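Local coordinates for protein dehalogenase-like hydrolase (Ralstonia solanacearum, PDB 3UMB) that probably catalyses the hydrolytic dehalogenation of small (S)-2-haloalkanoic acids to the corresponding (R)-2-hydroxyalkanoic acids, releasing a halide ion, at residues R43-D46 and Y47-I50; K62-W65 and D66-D70; L72-A75 and C76-N80; G216-M219 and R220-L223. One frame throughout, in Å; residues are numbered along the deposited sequence.

Contact 1. Residues R43-D46 and Y47-I50; sequences RQID and YTRI
Arg49 runs back over Ile45, one turn earlier in helix 33-54. Arg49 CB starts 3.6 Å from Asp46 O, and CG then passes Ile45 O. From CG to NE the chain is extended (chi2 169°, chi3 177°), which carries the guanidinium past the backbone to the Ile45 side chain. There Ile45 CG2 sits over the centre of one guanidinium face, 3.6 Å from Arg49 CZ. At the tip, Arg49 NH1 donates to a water in the guanidinium plane, 2.9 Å away, and this water donates in turn to Asp46 OD1 at 2.7 Å. Ile45 O is gripped twice, by Arg49 N at 3.2 Å nearly along the C=O axis and by Thr48 OG1 at 2.8 Å, in the carbonyl plane on a lone pair. On another side of the helix, Arg43 CD meets Tyr47 CE1 at 4.0 Å; the polar ends of both residues turn to Glu206 of the second subunit. Asp46 and Asp42 bind a magnesium ion, and Asp46 packs on Asp46 of the second subunit. The cation and the water-linked arginine would both help offset the negative charge gathered where the two subunits meet.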
loop_
_atom_site.group_PDB
_atom_site.type_symbol
_atom_site.label_atom_id
_atom_site.label_comp_id
_atom_site.label_asym_id
_atom_site.label_seq_id
_atom_site.Cartn_x
_atom_site.Cartn_y
_atom_site.Cartn_z
ATOM N N ARG A 43 -6.213 -3.872 3.841
ATOM C CA ARG A 43 -6.442 -2.491 4.321
ATOM C C ARG A 43 -5.585 -2.156 5.529
ATOM O O ARG A 43 -5.163 -1.020 5.685
ATOM C CB ARG A 43 -7.932 -2.166 4.544
ATOM C CG ARG A 43 -8.689 -2.055 3.209
ATOM C CD ARG A 43 -8.118 -0.913 2.372
ATOM N NE ARG A 43 -9.127 -0.240 1.560
ATOM C CZ ARG A 43 -9.467 -0.598 0.309
ATOM N NH1 ARG A 43 -10.371 0.102 -0.382
ATOM N NH2 ARG A 43 -8.926 -1.661 -0.286
ATOM N N GLN A 44 -5.253 -3.164 6.343
ATOM C CA GLN A 44 -4.394 -2.903 7.502
ATOM C C GLN A 44 -3.046 -2.351 7.038
ATOM O O GLN A 44 -2.595 -1.313 7.483
ATOM C CB GLN A 44 -4.265 -4.161 8.365
ATOM C CG GLN A 44 -3.254 -4.099 9.468
ATOM C CD GLN A 44 -2.934 -5.480 10.022
ATOM O OE1 GLN A 44 -2.574 -6.376 9.264
ATOM N NE2 GLN A 44 -3.132 -5.672 11.347
ATOM N N ILE A 45 -2.460 -3.026 6.075
ATOM C CA ILE A 45 -1.220 -2.615 5.515
ATOM C C ILE A 45 -1.375 -1.350 4.670
ATOM O O ILE A 45 -0.601 -0.448 4.804
ATOM C CB ILE A 45 -0.570 -3.791 4.814
ATOM C CG1 ILE A 45 -0.109 -4.789 5.870
ATOM C CG2 ILE A 45 0.657 -3.361 4.006
ATOM C CD1 ILE A 45 0.972 -4.186 6.865
ATOM N N ASP A 46 -2.397 -1.263 3.838
ATOM C CA ASP A 46 -2.612 -0.074 3.063
ATOM C C ASP A 46 -2.624 1.144 3.969
ATOM O O ASP A 46 -2.015 2.156 3.630
ATOM C CB ASP A 46 -3.944 -0.136 2.343
ATOM C CG ASP A 46 -3.919 -1.058 1.158
ATOM O OD1 ASP A 46 -2.809 -1.585 0.861
ATOM O OD2 ASP A 46 -5.025 -1.251 0.567
ATOM N N TYR A 47 -3.341 1.054 5.107
ATOM C CA TYR A 47 -3.495 2.182 6.013
ATOM C C TYR A 47 -2.193 2.584 6.678
ATOM O O TYR A 47 -1.956 3.762 6.844
ATOM C CB TYR A 47 -4.595 1.948 7.059
ATOM C CG TYR A 47 -6.039 1.946 6.528
ATOM C CD1 TYR A 47 -6.359 2.339 5.205
ATOM C CD2 TYR A 47 -7.100 1.610 7.355
ATOM C CE1 TYR A 47 -7.707 2.327 4.723
ATOM C CE2 TYR A 47 -8.451 1.602 6.881
ATOM C CZ TYR A 47 -8.734 1.975 5.582
ATOM O OH TYR A 47 -10.046 1.989 5.155
ATOM N N THR A 48 -1.323 1.639 7.019
ATOM C CA THR A 48 -0.014 2.023 7.611
ATOM C C THR A 48 0.827 2.805 6.588
ATOM O O THR A 48 1.453 3.779 6.929
ATOM C CB THR A 48 0.790 0.807 8.062
ATOM O OG1 THR A 48 1.088 -0.007 6.940
ATOM C CG2 THR A 48 0.038 -0.020 9.120
ATOM N N ARG A 49 0.832 2.359 5.334
ATOM C CA ARG A 49 1.545 3.057 4.286
ATOM C C ARG A 49 0.956 4.409 3.919
ATOM O O ARG A 49 1.676 5.364 3.762
ATOM C CB ARG A 49 1.571 2.217 3.045
ATOM C CG ARG A 49 2.365 0.949 3.232
ATOM C CD ARG A 49 2.146 0.055 2.079
ATOM N NE ARG A 49 2.944 -1.152 2.166
ATOM C CZ ARG A 49 2.781 -2.198 1.363
ATOM N NH1 ARG A 49 1.818 -2.208 0.412
ATOM N NH2 ARG A 49 3.557 -3.255 1.522
ATOM N N ILE A 50 -0.359 4.482 3.770
ATOM C CA ILE A 50 -1.009 5.731 3.438
ATOM C C ILE A 50 -0.626 6.781 4.481
ATOM O O ILE A 50 -0.218 7.899 4.139
ATOM C CB ILE A 50 -2.561 5.563 3.388
ATOM C CG1 ILE A 50 -2.969 4.763 2.182
ATOM C CG2 ILE A 50 -3.291 6.951 3.403
ATOM C CD1 ILE A 50 -4.424 4.393 2.196
HETATM O O HOH W 1 -0.498 -0.582 -0.219
#

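Contact 2. Residues K62-W65 and D66-D70; sequences KPFW and DVTVD
Lys62 and Asp70 reach for each other from opposite directions across the first turns of helix 64-78. The lysine leaves with CG opposite the backbone N (chi1 180°) and stays extended until a bend at chi4. On the way it passes squarely across Asp66, with Lys62 CE 3.6 Å from Asp66 CB. Lys62 NZ ends 3.0 Å from Asp70 OD2 in a salt bridge, although the position of NZ is less certain. The ammonium is shared, for Asp209 of the second subunit is its stronger partner.

Asp66 turns its carboxylate two ways. OD2 lies against the Pro63 ring, 3.2 Å from CG, while OD1 meets the edge of the Trp65 indole in its plane, 3.7 Å from CD1, with the two flat groups 82° apart. Trp65 also slants past Val69, bringing Trp65 NE1 to 4.0 Å from Val69 CG2.

Over the centre of one face of the Phe64 ring stands Thr68 OG1. This hydroxyl donates to Phe64 O at 2.7 Å, tilted 28° from the carbonyl plane, and also accepts from Gln44 NE2 of helix 33-54, so the polar group is satisfied twice in a buried place. Phe64 itself packs on Gln44 and Thr48.

Val67 N donates to Pro63 O, 3.0 Å away, which begins the regular backbone bonding. Pro63 thus holds the N-cap position, and the segments form the start of helix 64-78, which packs on helix 33-54 in the helical cap found in L-2-haloacid dehalogenases.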
loop_
_atom_site.group_PDB
_atom_site.type_symbol
_atom_site.label_atom_id
_atom_site.label_comp_id
_atom_site.label_asym_id
_atom_site.label_seq_id
_atom_site.Cartn_x
_atom_site.Cartn_y
_atom_site.Cartn_z
ATOM N N LYS A 62 -0.748 6.434 13.852
ATOM C CA LYS A 62 -1.668 5.885 14.806
ATOM C C LYS A 62 -1.174 4.475 15.081
ATOM O O LYS A 62 -0.693 3.802 14.145
ATOM C CB LYS A 62 -3.046 5.878 14.169
ATOM C CG LYS A 62 -4.179 5.339 14.972
ATOM C CD LYS A 62 -5.462 5.337 14.047
ATOM C CE LYS A 62 -6.790 5.250 14.806
ATOM N NZ LYS A 62 -7.883 6.000 14.113
ATOM N N PRO A 63 -1.275 4.014 16.348
ATOM C CA PRO A 63 -0.668 2.703 16.649
ATOM C C PRO A 63 -1.356 1.583 15.903
ATOM O O PRO A 63 -2.531 1.700 15.583
ATOM C CB PRO A 63 -0.811 2.530 18.189
ATOM C CG PRO A 63 -1.331 3.833 18.724
ATOM C CD PRO A 63 -1.836 4.694 17.539
ATOM N N PHE A 64 -0.605 0.521 15.653
ATOM C CA PHE A 64 -0.973 -0.559 14.769
ATOM C C PHE A 64 -2.280 -1.216 15.176
ATOM O O PHE A 64 -2.999 -1.760 14.317
ATOM C CB PHE A 64 0.132 -1.595 14.780
ATOM C CG PHE A 64 0.075 -2.618 13.651
ATOM C CD1 PHE A 64 -0.039 -2.226 12.309
ATOM C CD2 PHE A 64 0.163 -3.968 13.914
ATOM C CE1 PHE A 64 -0.039 -3.146 11.297
ATOM C CE2 PHE A 64 0.121 -4.928 12.862
ATOM C CZ PHE A 64 0.053 -4.498 11.568
ATOM N N TRP A 65 -2.562 -1.169 16.475
ATOM C CA TRP A 65 -3.741 -1.762 17.055
ATOM C C TRP A 65 -4.936 -1.050 16.546
ATOM O O TRP A 65 -5.866 -1.663 16.028
ATOM C CB TRP A 65 -3.727 -1.625 18.587
ATOM C CG TRP A 65 -5.024 -2.119 19.231
ATOM C CD1 TRP A 65 -6.119 -1.363 19.581
ATOM C CD2 TRP A 65 -5.339 -3.464 19.590
ATOM N NE1 TRP A 65 -7.094 -2.164 20.127
ATOM C CE2 TRP A 65 -6.632 -3.459 20.147
ATOM C CE3 TRP A 65 -4.643 -4.672 19.515
ATOM C CZ2 TRP A 65 -7.241 -4.618 20.617
ATOM C CZ3 TRP A 65 -5.253 -5.823 19.958
ATOM C CH2 TRP A 65 -6.535 -5.787 20.529
ATOM N N ASP A 66 -4.898 0.255 16.703
ATOM C CA ASP A 66 -6.004 1.098 16.293
ATOM C C ASP A 66 -6.159 1.110 14.764
ATOM O O ASP A 66 -7.293 1.213 14.249
ATOM C CB ASP A 66 -5.827 2.511 16.867
ATOM C CG ASP A 66 -5.469 2.499 18.387
ATOM O OD1 ASP A 66 -6.359 2.328 19.241
ATOM O OD2 ASP A 66 -4.294 2.636 18.725
ATOM N N VAL A 67 -5.033 1.031 14.037
ATOM C CA VAL A 67 -5.083 0.873 12.585
ATOM C C VAL A 67 -5.748 -0.456 12.230
ATOM O O VAL A 67 -6.418 -0.547 11.205
ATOM C CB VAL A 67 -3.674 0.987 11.882
ATOM C CG1 VAL A 67 -3.763 0.559 10.388
ATOM C CG2 VAL A 67 -3.063 2.455 12.059
ATOM N N THR A 68 -5.545 -1.492 13.062
ATOM C CA THR A 68 -6.072 -2.827 12.766
ATOM C C THR A 68 -7.617 -2.806 12.981
ATOM O O THR A 68 -8.366 -3.420 12.267
ATOM C CB THR A 68 -5.330 -3.919 13.563
ATOM O OG1 THR A 68 -3.982 -4.020 13.098
ATOM C CG2 THR A 68 -5.995 -5.285 13.427
ATOM N N VAL A 69 -8.076 -2.055 13.958
ATOM C CA VAL A 69 -9.510 -1.878 14.205
ATOM C C VAL A 69 -10.129 -1.144 13.002
ATOM O O VAL A 69 -11.056 -1.651 12.390
ATOM C CB VAL A 69 -9.703 -1.129 15.556
ATOM C CG1 VAL A 69 -11.138 -0.649 15.750
ATOM C CG2 VAL A 69 -9.235 -2.042 16.730
ATOM N N ASP A 70 -9.539 0.000 12.626
ATOM C CA ASP A 70 -9.953 0.744 11.431
ATOM C C ASP A 70 -10.088 -0.168 10.209
ATOM O O ASP A 70 -11.094 -0.138 9.512
ATOM C CB ASP A 70 -8.958 1.844 11.102
ATOM C CG ASP A 70 -8.867 2.883 12.165
ATOM O OD1 ASP A 70 -9.809 2.922 12.964
ATOM O OD2 ASP A 70 -7.845 3.622 12.226
#

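Contact 3. Residues L72-A75 and C76-N80; sequences LRYA and CARLN. With MG (magnesium ion), chain I.
Arg78 NH1 donates to Tyr74 OH, 3.0 Å away, while Arg43 NH1 of helix 33-54 lies close to Arg78 NH1, so two positive groups gather near one hydroxyl. The Tyr74 ring and the Arg78 guanidinium stand almost perpendicular, planes 82° apart. Arg78 leaves with CG opposite its backbone N and bends at chi2 (90°), folding the guanidinium back to the phenol. NH1 comes to the ring edge, with the hydroxyl oxygen 19° out of the guanidinium plane. Pro205 of the second subunit rests on Tyr74.

Further along, Ala75 O takes Leu79 N at 3.0 Å and is flanked by Leu79 CB. Here helix 64-78 ends in a Schellman motif, with Leu81 N returning to Cys76 O and Asn80, of positive phi, as the C-prime residue. Asn80 N donates to Ala77 O as the chain curls back, and the same curl brings the Asn80 side chain round to a magnesium ion. Ala77 O and Asn80 OD1 bind this ion at 2.4 Å and 2.5 Å respectively, a site to which the chain gives a backbone carbonyl and, three residues on, a side-chain amide oxygen. Since the carbonyls at a helix C-terminus carry partial negative charge, the cation would be favoured there.

Round the helix, Leu72 CD1 and Cys76 SG touch at 4.2 Å, and both side chains pack on Leu83.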
loop_
_atom_site.group_PDB
_atom_site.type_symbol
_atom_site.label_atom_id
_atom_site.label_comp_id
_atom_site.label_asym_id
_atom_site.label_seq_id
_atom_site.Cartn_x
_atom_site.Cartn_y
_atom_site.Cartn_z
ATOM N N LEU A 72 -10.376 -3.399 10.051
ATOM C CA LEU A 72 -11.382 -4.439 10.259
ATOM C C LEU A 72 -12.791 -3.876 10.048
ATOM O O LEU A 72 -13.649 -4.527 9.452
ATOM C CB LEU A 72 -11.290 -4.990 11.685
ATOM C CG LEU A 72 -12.444 -5.913 12.133
ATOM C CD1 LEU A 72 -12.345 -7.204 11.316
ATOM C CD2 LEU A 72 -12.395 -6.169 13.615
ATOM N N ARG A 73 -13.015 -2.698 10.625
ATOM C CA ARG A 73 -14.226 -1.923 10.417
ATOM C C ARG A 73 -14.515 -1.565 8.972
ATOM O O ARG A 73 -15.662 -1.743 8.492
ATOM C CB ARG A 73 -14.185 -0.641 11.217
ATOM C CG ARG A 73 -14.332 -0.878 12.708
ATOM C CD ARG A 73 -14.244 0.395 13.538
ATOM N NE ARG A 73 -14.407 0.067 14.976
ATOM C CZ ARG A 73 -14.040 0.842 16.001
ATOM N NH1 ARG A 73 -13.460 2.022 15.805
ATOM N NH2 ARG A 73 -14.238 0.424 17.240
ATOM N N TYR A 74 -13.519 -1.022 8.263
ATOM C CA TYR A 74 -13.738 -0.765 6.837
ATOM C C TYR A 74 -14.117 -2.098 6.146
ATOM O O TYR A 74 -15.074 -2.153 5.356
ATOM C CB TYR A 74 -12.527 -0.160 6.140
ATOM C CG TYR A 74 -12.732 -0.102 4.656
ATOM C CD1 TYR A 74 -13.253 1.034 4.068
ATOM C CD2 TYR A 74 -12.397 -1.171 3.850
ATOM C CE1 TYR A 74 -13.479 1.114 2.714
ATOM C CE2 TYR A 74 -12.601 -1.124 2.473
ATOM C CZ TYR A 74 -13.166 0.048 1.911
ATOM O OH TYR A 74 -13.415 0.160 0.558
ATOM N N ALA A 75 -13.358 -3.161 6.420
ATOM C CA ALA A 75 -13.566 -4.427 5.667
ATOM C C ALA A 75 -15.006 -4.971 5.906
ATOM O O ALA A 75 -15.656 -5.488 5.008
ATOM C CB ALA A 75 -12.538 -5.447 6.054
ATOM N N CYS A 76 -15.514 -4.799 7.119
ATOM C CA CYS A 76 -16.851 -5.312 7.422
ATOM C C CYS A 76 -17.951 -4.496 6.738
ATOM O O CYS A 76 -18.862 -5.095 6.210
ATOM C CB CYS A 76 -17.070 -5.414 8.928
ATOM S SG CYS A 76 -16.190 -6.869 9.613
ATOM N N ALA A 77 -17.811 -3.167 6.732
ATOM C CA ALA A 77 -18.708 -2.241 6.069
ATOM C C ALA A 77 -18.771 -2.548 4.603
ATOM O O ALA A 77 -19.855 -2.686 4.056
ATOM C CB ALA A 77 -18.261 -0.743 6.289
ATOM N N ARG A 78 -17.606 -2.707 3.980
ATOM C CA ARG A 78 -17.483 -3.024 2.541
ATOM C C ARG A 78 -18.112 -4.366 2.172
ATOM O O ARG A 78 -18.676 -4.529 1.114
ATOM C CB ARG A 78 -15.999 -3.005 2.169
ATOM C CG ARG A 78 -15.540 -3.622 0.854
ATOM C CD ARG A 78 -15.525 -2.642 -0.343
ATOM N NE ARG A 78 -14.802 -3.254 -1.471
ATOM C CZ ARG A 78 -13.489 -3.076 -1.751
ATOM N NH1 ARG A 78 -12.701 -2.243 -1.059
ATOM N NH2 ARG A 78 -12.962 -3.730 -2.779
ATOM N N LEU A 79 -17.967 -5.346 3.062
ATOM C CA LEU A 79 -18.356 -6.707 2.792
ATOM C C LEU A 79 -19.745 -6.962 3.359
ATOM O O LEU A 79 -20.225 -8.104 3.345
ATOM C CB LEU A 79 -17.346 -7.679 3.434
ATOM C CG LEU A 79 -16.024 -8.003 2.719
ATOM C CD1 LEU A 79 -15.199 -8.934 3.588
ATOM C CD2 LEU A 79 -16.300 -8.608 1.326
ATOM N N ASN A 80 -20.376 -5.911 3.868
ATOM C CA ASN A 80 -21.744 -5.965 4.422
ATOM C C ASN A 80 -21.961 -6.969 5.555
ATOM O O ASN A 80 -23.045 -7.548 5.651
ATOM C CB ASN A 80 -22.760 -6.209 3.297
ATOM C CG ASN A 80 -22.814 -5.059 2.345
ATOM O OD1 ASN A 80 -22.853 -3.902 2.788
ATOM N ND2 ASN A 80 -22.819 -5.348 1.035
HETATM MG MG MG I . -21.953 -1.727 3.573
#

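Contact 4. Residues G216-M219 and R220-L223; sequences GHDM and RDLL
The N-cap of helix 219-227 is built here by Asp218, whose side chain caps Asp221 N three residues on. Its CG stands between the backbone N and the carbonyl carbon (chi1 58°), which swings the carboxylate over the first turn. OD1 accepts from Asp221 N at 3.0 Å, met from above the carboxylate plane, 43° out of it. OD2 faces the edge of the Arg220 guanidinium in a long salt bridge, 3.5 Å from NE.

Asp221 answers from the helix: its OD2 takes His217 N at 2.9 Å on the anti lone pair, tying the incoming chain to the first turn. The two aspartates stand roughly perpendicular with their carboxylate planes 55° apart, and Asp218 OD1 lies 3.0 Å from Asp221 OD2. Two acceptors so close should repel, or one may hold a proton; the N-terminal end of the helix and Arg220 would ease the strain.

Selenomethionine Met219 and Leu222 run alongside each other, Met219 SE 4.1 Å from Leu222 CD2. Leu223 N closes the first regular turn on Met219 O at 3.1 Å.

Gly216 ends strand 214-216, at one edge of the parallel sheet, and bonds through its backbone to Trp197 of strand 194-198. Met219 and Leu222 pack on Phe9 of strand 6-9, Leu222 also touches Phe196 of strand 194-198, and Arg220 and Leu223 lean on Val107 of helix 104-112.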
loop_
_atom_site.group_PDB
_atom_site.type_symbol
_atom_site.label_atom_id
_atom_site.label_comp_id
_atom_site.label_asym_id
_atom_site.label_seq_id
_atom_site.Cartn_x
_atom_site.Cartn_y
_atom_site.Cartn_z
ATOM N N GLY A 216 13.347 -18.998 1.650
ATOM C CA GLY A 216 12.980 -20.372 1.830
ATOM C C GLY A 216 11.512 -20.432 2.151
ATOM O O GLY A 216 10.810 -19.435 2.072
ATOM N N HIS A 217 11.070 -21.610 2.558
ATOM C CA HIS A 217 9.656 -21.907 2.725
ATOM C C HIS A 217 9.221 -21.807 4.157
ATOM O O HIS A 217 8.046 -21.586 4.433
ATOM C CB HIS A 217 9.366 -23.307 2.181
ATOM C CG HIS A 217 7.993 -23.804 2.485
ATOM N ND1 HIS A 217 7.760 -24.878 3.324
ATOM C CD2 HIS A 217 6.771 -23.369 2.073
ATOM C CE1 HIS A 217 6.451 -25.072 3.423
ATOM N NE2 HIS A 217 5.830 -24.179 2.662
ATOM N N ASP A 218 10.171 -21.951 5.075
ATOM C CA ASP A 218 9.878 -21.946 6.503
ATOM C C ASP A 218 11.110 -21.623 7.328
ATOM O O ASP A 218 12.209 -21.416 6.797
ATOM C CB ASP A 218 9.297 -23.297 6.920
ATOM C CG ASP A 218 10.226 -24.471 6.615
ATOM O OD1 ASP A 218 11.355 -24.257 6.075
ATOM O OD2 ASP A 218 9.778 -25.612 6.890
HETATM N N MSE A 219 10.906 -21.556 8.633
HETATM C CA MSE A 219 11.943 -21.162 9.575
HETATM C C MSE A 219 13.156 -22.056 9.629
HETATM O O MSE A 219 14.295 -21.625 9.931
HETATM C CB MSE A 219 11.309 -21.080 10.932
HETATM C CG MSE A 219 10.599 -19.776 11.055
HETATM SE SE MSE A 219 11.880 -18.422 11.660
HETATM C CE MSE A 219 11.427 -18.560 13.582
ATOM N N ARG A 220 12.903 -23.317 9.319
ATOM C CA ARG A 220 13.922 -24.330 9.328
ATOM C C ARG A 220 14.768 -24.171 8.093
ATOM O O ARG A 220 15.961 -24.430 8.140
ATOM C CB ARG A 220 13.265 -25.704 9.423
ATOM C CG ARG A 220 12.440 -25.865 10.714
ATOM C CD ARG A 220 11.641 -27.192 10.817
ATOM N NE ARG A 220 10.479 -27.213 9.924
ATOM C CZ ARG A 220 9.502 -28.119 9.955
ATOM N NH1 ARG A 220 9.503 -29.089 10.875
ATOM N NH2 ARG A 220 8.513 -28.052 9.064
ATOM N N ASP A 221 14.206 -23.691 6.988
ATOM C CA ASP A 221 15.089 -23.291 5.892
ATOM C C ASP A 221 16.011 -22.153 6.309
ATOM O O ASP A 221 17.145 -22.083 5.820
ATOM C CB ASP A 221 14.326 -22.922 4.619
ATOM C CG ASP A 221 13.706 -24.130 3.935
ATOM O OD1 ASP A 221 14.314 -25.234 3.946
ATOM O OD2 ASP A 221 12.595 -23.965 3.391
ATOM N N LEU A 222 15.539 -21.270 7.195
ATOM C CA LEU A 222 16.349 -20.121 7.650
ATOM C C LEU A 222 17.570 -20.594 8.442
ATOM O O LEU A 222 18.692 -20.130 8.211
ATOM C CB LEU A 222 15.530 -19.139 8.505
ATOM C CG LEU A 222 16.426 -18.234 9.384
ATOM C CD1 LEU A 222 17.186 -17.213 8.583
ATOM C CD2 LEU A 222 15.652 -17.566 10.459
ATOM N N LEU A 223 17.317 -21.507 9.386
ATOM C CA LEU A 223 18.373 -22.249 10.106
ATOM C C LEU A 223 19.380 -22.855 9.135
ATOM O O LEU A 223 20.590 -22.657 9.306
ATOM C CB LEU A 223 17.752 -23.347 10.972
ATOM C CG LEU A 223 18.585 -23.920 12.130
ATOM C CD1 LEU A 223 19.294 -22.855 12.984
ATOM C CD2 LEU A 223 17.688 -24.819 13.014
#

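In the fold
Contacts 1, 2 and 3 follow one another along the chain on the same side of its centre, contact 1 on helix 33-54 and the other two at the start and end of helix 64-78. Contact 1 touches both: its centre is about 10 Å from that of contact 2, where Tyr47 packs on Val67, and about 15 Å from that of contact 3, where Tyr47 packs on Tyr74. All three also meet the second subunit, so this helical pair helps form the dimer. Contact 4 comes last, on the opposite side of the chain's centre, with its centre about 28 to 35 Å from theirs, and belongs to the edge of the parallel sheet in the Rossmann-like core.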